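Putative oxidoreductase (Yersinia pestis, PDB 3KUX) is a putative oxidoreductase that probably uses a nicotinamide dinucleotide bound to its N-terminal Rossmann domain, though its substrate is unknown. Local coordinates at residues Lys137-Glu142 with Lys293-Leu298; Gly143-Val148 with Gly280-Ser285. One frame throughout, in Å; residues are numbered along the deposited sequence.

Contact 1: Lys137-Glu142 with Lys293-Leu298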
ATOM      1  N   LYS A 137       3.923  13.896   5.708  1.00  7.49           N
ATOM      2  CA  LYS A 137       2.746  14.685   5.319  1.00  8.06           C
ATOM      3  C   LYS A 137       2.574  15.891   6.233  1.00  8.08           C
ATOM      4  O   LYS A 137       2.309  17.002   5.774  1.00  7.80           O
ATOM      5  CB  LYS A 137       1.473  13.838   5.357  1.00  7.99           C
ATOM      6  CG  LYS A 137       1.274  12.932   4.152  1.00 12.59           C
ATOM      7  CD  LYS A 137      -0.030  12.141   4.256  1.00 19.43           C
ATOM      8  CE  LYS A 137      -1.230  13.068   4.317  1.00 31.76           C
ATOM      9  NZ  LYS A 137      -2.514  12.319   4.356  1.00 38.42           N
ATOM     10  N   THR A 138       2.733  15.659   7.530  1.00  8.33           N
ATOM     11  CA  THR A 138       2.575  16.706   8.528  1.00  9.51           C
ATOM     12  C   THR A 138       3.683  17.752   8.441  1.00 11.49           C
ATOM     13  O   THR A 138       3.437  18.946   8.623  1.00 13.31           O
ATOM     14  CB  THR A 138       2.539  16.112   9.946  1.00  9.91           C
ATOM     15  OG1 THR A 138       1.569  15.057   9.994  1.00 11.38           O
ATOM     16  CG2 THR A 138       2.169  17.171  10.962  1.00  7.87           C
ATOM     17  N   LEU A 139       4.903  17.306   8.161  1.00 12.09           N
ATOM     18  CA  LEU A 139       6.033  18.227   8.038  1.00 12.30           C
ATOM     19  C   LEU A 139       5.872  19.182   6.853  1.00 12.95           C
ATOM     20  O   LEU A 139       6.196  20.367   6.947  1.00 13.06           O
ATOM     21  CB  LEU A 139       7.347  17.456   7.918  1.00 11.24           C
ATOM     22  CG  LEU A 139       8.599  18.299   7.672  1.00  9.49           C
ATOM     23  CD1 LEU A 139       8.919  19.150   8.888  1.00  6.40           C
ATOM     24  CD2 LEU A 139       9.786  17.421   7.292  1.00  8.07           C
ATOM     25  N   LEU A 140       5.378  18.659   5.736  1.00 14.27           N
ATOM     26  CA  LEU A 140       5.177  19.472   4.545  1.00 15.52           C
ATOM     27  C   LEU A 140       4.022  20.433   4.770  1.00 18.51           C
ATOM     28  O   LEU A 140       4.058  21.578   4.323  1.00 21.46           O
ATOM     29  CB  LEU A 140       4.881  18.593   3.330  1.00 13.30           C
ATOM     30  CG  LEU A 140       5.915  17.521   2.981  1.00 14.44           C
ATOM     31  CD1 LEU A 140       5.468  16.725   1.763  1.00  8.32           C
ATOM     32  CD2 LEU A 140       7.300  18.131   2.760  1.00  6.48           C
ATOM     33  N   ALA A 141       2.994  19.962   5.468  1.00 19.05           N
ATOM     34  CA  ALA A 141       1.812  20.773   5.707  1.00 18.37           C
ATOM     35  C   ALA A 141       2.172  22.014   6.513  1.00 18.87           C
ATOM     36  O   ALA A 141       1.562  23.069   6.346  1.00 19.06           O
ATOM     37  CB  ALA A 141       0.743  19.958   6.419  1.00 17.16           C
ATOM     38  N   GLU A 142       3.173  21.887   7.378  1.00 19.38           N
ATOM     39  CA  GLU A 142       3.569  22.996   8.240  1.00 21.44           C
ATOM     40  C   GLU A 142       4.566  23.939   7.568  1.00 19.94           C
ATOM     41  O   GLU A 142       4.687  25.097   7.954  1.00 20.74           O
ATOM     42  CB  GLU A 142       4.084  22.478   9.583  1.00 23.18           C
ATOM     43  CG  GLU A 142       3.038  21.625  10.308  1.00 33.04           C
ATOM     44  CD  GLU A 142       3.425  21.282  11.737  1.00 44.96           C
ATOM     45  OE1 GLU A 142       4.462  21.793  12.217  1.00 51.39           O
ATOM     46  OE2 GLU A 142       2.688  20.500  12.378  1.00 39.73           O
ATOM     47  N   LYS A 293      17.520  19.233  14.514  1.00 22.35           N
ATOM     48  CA  LYS A 293      16.960  18.481  15.626  1.00 21.55           C
ATOM     49  C   LYS A 293      16.101  17.334  15.122  1.00 19.29           C
ATOM     50  O   LYS A 293      15.684  17.330  13.966  1.00 20.69           O
ATOM     51  CB  LYS A 293      16.160  19.389  16.565  1.00 22.19           C
ATOM     52  CG  LYS A 293      15.366  20.479  15.877  1.00 26.20           C
ATOM     53  CD  LYS A 293      14.478  21.213  16.882  1.00 37.64           C
ATOM     54  CE  LYS A 293      13.365  20.304  17.407  1.00 41.12           C
ATOM     55  NZ  LYS A 293      12.445  21.002  18.346  1.00 37.86           N
ATOM     56  N   PRO A 294      15.854  16.341  15.987  1.00 17.22           N
ATOM     57  CA  PRO A 294      15.030  15.199  15.624  1.00 15.87           C
ATOM     58  C   PRO A 294      13.561  15.575  15.563  1.00 16.13           C
ATOM     59  O   PRO A 294      13.079  16.330  16.406  1.00 18.74           O
ATOM     60  CB  PRO A 294      15.269  14.219  16.774  1.00 15.86           C
ATOM     61  CG  PRO A 294      15.638  15.072  17.919  1.00 16.96           C
ATOM     62  CD  PRO A 294      16.419  16.207  17.339  1.00 16.78           C
ATOM     63  N   LEU A 295      12.860  15.055  14.563  1.00 15.40           N
ATOM     64  CA  LEU A 295      11.434  15.286  14.430  1.00 13.26           C
ATOM     65  C   LEU A 295      10.657  14.088  14.950  1.00 13.49           C
ATOM     66  O   LEU A 295      10.824  12.969  14.467  1.00 12.02           O
ATOM     67  CB  LEU A 295      11.070  15.542  12.973  1.00 14.10           C
ATOM     68  CG  LEU A 295       9.579  15.607  12.659  1.00 11.18           C
ATOM     69  CD1 LEU A 295       8.980  16.877  13.227  1.00 11.27           C
ATOM     70  CD2 LEU A 295       9.365  15.540  11.161  1.00 13.45           C
ATOM     71  N   LEU A 296       9.811  14.335  15.944  1.00 15.94           N
ATOM     72  CA  LEU A 296       8.969  13.300  16.536  1.00 15.55           C
ATOM     73  C   LEU A 296       8.206  12.533  15.461  1.00 13.47           C
ATOM     74  O   LEU A 296       7.424  13.121  14.717  1.00 14.73           O
ATOM     75  CB  LEU A 296       7.979  13.945  17.500  1.00 15.62           C
ATOM     76  CG  LEU A 296       7.007  13.004  18.199  1.00 22.31           C
ATOM     77  CD1 LEU A 296       7.751  12.200  19.263  1.00 28.18           C
ATOM     78  CD2 LEU A 296       5.851  13.789  18.804  1.00 19.10           C
ATOM     79  N   THR A 297       8.428  11.226  15.385  1.00 10.02           N
ATOM     80  CA  THR A 297       7.788  10.396  14.364  1.00  9.69           C
ATOM     81  C   THR A 297       6.392   9.926  14.774  1.00  9.53           C
ATOM     82  O   THR A 297       6.242   9.203  15.755  1.00 11.25           O
ATOM     83  CB  THR A 297       8.628   9.139  14.068  1.00  8.10           C
ATOM     84  OG1 THR A 297       9.934   9.527  13.634  1.00 14.61           O
ATOM     85  CG2 THR A 297       7.973   8.303  12.994  1.00  4.52           C
ATOM     86  N   LEU A 298       5.369  10.319  14.022  1.00  7.69           N
ATOM     87  CA  LEU A 298       4.030   9.808  14.280  1.00  6.92           C
ATOM     88  C   LEU A 298       4.006   8.283  14.169  1.00  6.85           C
ATOM     89  O   LEU A 298       4.717   7.701  13.345  1.00  8.45           O
ATOM     90  CB  LEU A 298       3.023  10.422  13.315  1.00  6.73           C
ATOM     91  CG  LEU A 298       2.966  11.949  13.373  1.00  8.91           C
ATOM     92  CD1 LEU A 298       1.891  12.479  12.440  1.00  3.45           C
ATOM     93  CD2 LEU A 298       2.730  12.413  14.798  1.00  3.08           C
TER

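Contact 2: Gly143-Val148 with Gly280-Ser285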
ATOM      1  N   GLY A 143       5.272  23.440   6.560  1.00 17.76           N
ATOM      2  CA  GLY A 143       6.046  24.300   5.677  1.00 16.31           C
ATOM      3  C   GLY A 143       7.428  24.741   6.125  1.00 17.06           C
ATOM      4  O   GLY A 143       8.028  25.613   5.495  1.00 18.43           O
ATOM      5  N   SER A 144       7.959  24.144   7.187  1.00 15.63           N
ATOM      6  CA  SER A 144       9.293  24.537   7.655  1.00 15.13           C
ATOM      7  C   SER A 144      10.433  24.268   6.655  1.00 13.37           C
ATOM      8  O   SER A 144      11.419  24.999   6.637  1.00 14.47           O
ATOM      9  CB  SER A 144       9.612  23.948   9.039  1.00 16.07           C
ATOM     10  OG  SER A 144       9.472  22.537   9.070  1.00 23.15           O
ATOM     11  N   LEU A 145      10.301  23.235   5.824  1.00 11.76           N
ATOM     12  CA  LEU A 145      11.326  22.951   4.804  1.00 10.86           C
ATOM     13  C   LEU A 145      11.305  23.968   3.669  1.00 10.21           C
ATOM     14  O   LEU A 145      12.211  23.995   2.833  1.00  9.52           O
ATOM     15  CB  LEU A 145      11.166  21.543   4.220  1.00  8.29           C
ATOM     16  CG  LEU A 145      11.184  20.373   5.205  1.00 12.41           C
ATOM     17  CD1 LEU A 145      10.937  19.052   4.486  1.00  6.73           C
ATOM     18  CD2 LEU A 145      12.493  20.332   5.982  1.00  6.00           C
ATOM     19  N   GLY A 146      10.267  24.799   3.643  1.00 10.23           N
ATOM     20  CA  GLY A 146      10.088  25.784   2.577  1.00 10.14           C
ATOM     21  C   GLY A 146       9.445  25.142   1.364  1.00 10.25           C
ATOM     22  O   GLY A 146       8.623  24.234   1.496  1.00  8.67           O
ATOM     23  N   ASN A 147       9.817  25.612   0.180  1.00 11.27           N
ATOM     24  CA  ASN A 147       9.405  24.953  -1.054  1.00 13.16           C
ATOM     25  C   ASN A 147      10.222  23.683  -1.277  1.00 13.46           C
ATOM     26  O   ASN A 147      11.447  23.735  -1.400  1.00 14.96           O
ATOM     27  CB  ASN A 147       9.562  25.897  -2.245  1.00 12.89           C
ATOM     28  CG  ASN A 147       8.891  27.238  -2.013  1.00 16.52           C
ATOM     29  OD1 ASN A 147       9.544  28.285  -2.047  1.00 19.34           O
ATOM     30  ND2 ASN A 147       7.584  27.214  -1.758  1.00  7.46           N
ATOM     31  N   VAL A 148       9.543  22.543  -1.308  1.00 12.45           N
ATOM     32  CA  VAL A 148      10.200  21.261  -1.533  1.00 13.37           C
ATOM     33  C   VAL A 148      10.643  21.118  -2.988  1.00 12.22           C
ATOM     34  O   VAL A 148       9.852  21.349  -3.903  1.00 13.11           O
ATOM     35  CB  VAL A 148       9.263  20.099  -1.170  1.00 13.07           C
ATOM     36  CG1 VAL A 148       9.880  18.769  -1.556  1.00 13.08           C
ATOM     37  CG2 VAL A 148       8.939  20.138   0.308  1.00 13.90           C
ATOM     38  N   GLY A 280      13.609  10.728  12.634  1.00 11.42           N
ATOM     39  CA  GLY A 280      14.415  11.361  11.609  1.00 10.17           C
ATOM     40  C   GLY A 280      14.889  12.707  12.115  1.00 10.58           C
ATOM     41  O   GLY A 280      14.603  13.082  13.247  1.00 12.71           O
ATOM     42  N   ILE A 281      15.600  13.442  11.271  1.00 10.24           N
ATOM     43  CA  ILE A 281      16.223  14.689  11.688  1.00  8.70           C
ATOM     44  C   ILE A 281      15.897  15.823  10.732  1.00  9.17           C
ATOM     45  O   ILE A 281      16.017  15.673   9.515  1.00  9.91           O
ATOM     46  CB  ILE A 281      17.751  14.530  11.766  1.00  8.41           C
ATOM     47  CG1 ILE A 281      18.119  13.646  12.960  1.00  9.66           C
ATOM     48  CG2 ILE A 281      18.432  15.888  11.856  1.00  3.52           C
ATOM     49  CD1 ILE A 281      19.537  13.146  12.931  1.00 13.11           C
ATOM     50  N   VAL A 282      15.484  16.959  11.281  1.00  7.92           N
ATOM     51  CA  VAL A 282      15.226  18.129  10.453  1.00  8.45           C
ATOM     52  C   VAL A 282      16.387  19.120  10.515  1.00  9.60           C
ATOM     53  O   VAL A 282      16.935  19.387  11.583  1.00 11.60           O
ATOM     54  CB  VAL A 282      13.916  18.831  10.842  1.00  8.18           C
ATOM     55  CG1 VAL A 282      13.704  20.065   9.970  1.00  6.68           C
ATOM     56  CG2 VAL A 282      12.743  17.870  10.708  1.00  4.37           C
ATOM     57  N   THR A 283      16.768  19.652   9.361  1.00 10.11           N
ATOM     58  CA  THR A 283      17.833  20.644   9.299  1.00 10.67           C
ATOM     59  C   THR A 283      17.293  21.930   8.702  1.00 12.19           C
ATOM     60  O   THR A 283      16.793  21.933   7.576  1.00 13.96           O
ATOM     61  CB  THR A 283      18.999  20.161   8.435  1.00  9.88           C
ATOM     62  OG1 THR A 283      19.493  18.919   8.951  1.00 11.87           O
ATOM     63  CG2 THR A 283      20.112  21.189   8.427  1.00  7.59           C
ATOM     64  N   LEU A 284      17.384  23.021   9.456  1.00 12.54           N
ATOM     65  CA  LEU A 284      16.832  24.287   9.001  1.00 13.37           C
ATOM     66  C   LEU A 284      17.877  25.386   8.912  1.00 15.65           C
ATOM     67  O   LEU A 284      18.794  25.456   9.729  1.00 14.65           O
ATOM     68  CB  LEU A 284      15.693  24.727   9.913  1.00 12.37           C
ATOM     69  CG  LEU A 284      14.560  23.713  10.064  1.00 12.68           C
ATOM     70  CD1 LEU A 284      13.524  24.223  11.052  1.00  3.53           C
ATOM     71  CD2 LEU A 284      13.933  23.401   8.710  1.00  6.96           C
ATOM     72  N   SER A 285      17.726  26.236   7.904  1.00 19.13           N
ATOM     73  CA  SER A 285      18.560  27.412   7.752  1.00 24.07           C
ATOM     74  C   SER A 285      17.790  28.601   8.299  1.00 27.62           C
ATOM     75  O   SER A 285      16.780  28.999   7.725  1.00 27.45           O
ATOM     76  CB  SER A 285      18.878  27.638   6.276  1.00 23.63           C
ATOM     77  OG  SER A 285      19.878  28.628   6.113  1.00 28.69           O
TER

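Contact 1: Lys137-Glu142 with Lys293-Leu298
Leu295 and Leu139 meet where the last turns of helix 131-142 pass by the end of edge strand 290-295. Leu295, which gives the most surface to the contact, has its CB aimed at the helix; CG is anti to the backbone N (chi1 172°), which carries the branch toward the helix, and CD2 is the methyl that arrives. That methyl comes alongside Leu139, with Leu295 CD2 4.3 Å from Leu139 CB, and Leu139 CD1 is also 4.3 Å from Leu295 CD2. One branch of Leu295 therefore rests against both the root and the end of the other leucine. The CB of Leu139 is directed to the flank rather than at the strand, and its side chain also touches Ser144, Leu145 and Tyr250 of strand 248-252. Tyr250 touches Leu295 as well, so the two leucines share an aromatic neighbour on the sheet.

A second touch lies one residue back on the helix, where the chain has left the strand. Leu298 reaches toward Thr138, its side chain crossing the threonine at about a right angle. Leu298 CD1 approaches Thr138 OG1 at 3.6 Å, a van der Waals meeting of a carbon with a hydroxyl. That hydroxyl is hydrogen-bonded within the helix, to Leu134 O. Chi1 of -51° sets OG1 beside the threonine's own backbone N, from where it can bend back to that carbonyl.

No hydrogen bond joins the two segments. With only 121 Å² buried in total, they adhere modestly through apolar contact: one leucine pair, buried on the helix side and partly open on the strand side, flanked by a methyl on a hydroxyl already satisfied within its own helix. A weak hydrogen bond from Leu298 N to Thr135 OG1 lies alongside.

Contact 2: Gly143-Val148 with Gly280-Ser285
Leu145 and Leu284 have nearly the same torsions: in each, CG lies anti to the carbonyl carbon (chi1 -56°), and chi2 of 177° sends CD1 onward and leaves CD2 as the branch turned across the contact. Neither CB is aimed squarely at the other segment, and it is the ends of the side chains that close the distance. Leu145 CD2 and Leu284 CD2 come within 4.4 Å of each other. Leu145 CD2 is slightly nearer to Val282, 4.2 Å from Val282 CG1, and the leucine crosses the valine obliquely. The CB of Val282 points toward the loop, so Leu145 CD2 has one methyl from each of two strand residues, Val282 and Leu284, against it.

Leu284 also reaches the backbone of the loop. Leu284 CD2 lies 3.6 Å from Ser144 O and 4.4 Å from Ser144 CB, so a single methyl packs against the peptide and the side chain of the serine. Across these two segments there is no hydrogen bond; the 138 Å² they bury is held by van der Waals contact alone.

The loop itself is kept in shape from within. Gly143 leaves the helix with positive phi (83°), and a type I beta turn follows from Gly143 to Gly146, closed by Gly146 N to Gly143 O at 3.0 Å. Ser144 and Leu145, the two residues that touch the strand, are the central pair of that turn. Leu145 within the turn and Asn147 just after it make backbone hydrogen bonds to Gln247 and Thr246, while the Leu145 side chain also meets Leu140 and Val243. The arrangement is a helix-to-strand connection: a tight turn carries the chain from helix 131-142 into strand 148-156 and folds a leucine in between helix and sheet, in keeping with the C-terminal alpha/beta domain of this oxidoreductase family.

In the fold
Contacts 1 and 2 have centres 9 Å apart and continue one another. Residues 137-142 run directly into 143-148, so the helix end and its exit turn are continuous through residues 142-143; far later in the chain 280-285 is followed by 293-298, so contact 2 lies within the chain span of contact 1. Strands 280-285 and 290-295 are antiparallel neighbours at one edge of the mixed sheet, paired through Val282 N to Lys293 O (2.7 Å) and Leu295 N to Gly280 O (2.9 Å). Together the two contacts place the end of helix 131-142 and its exit turn against that edge, inside the C-terminal domain.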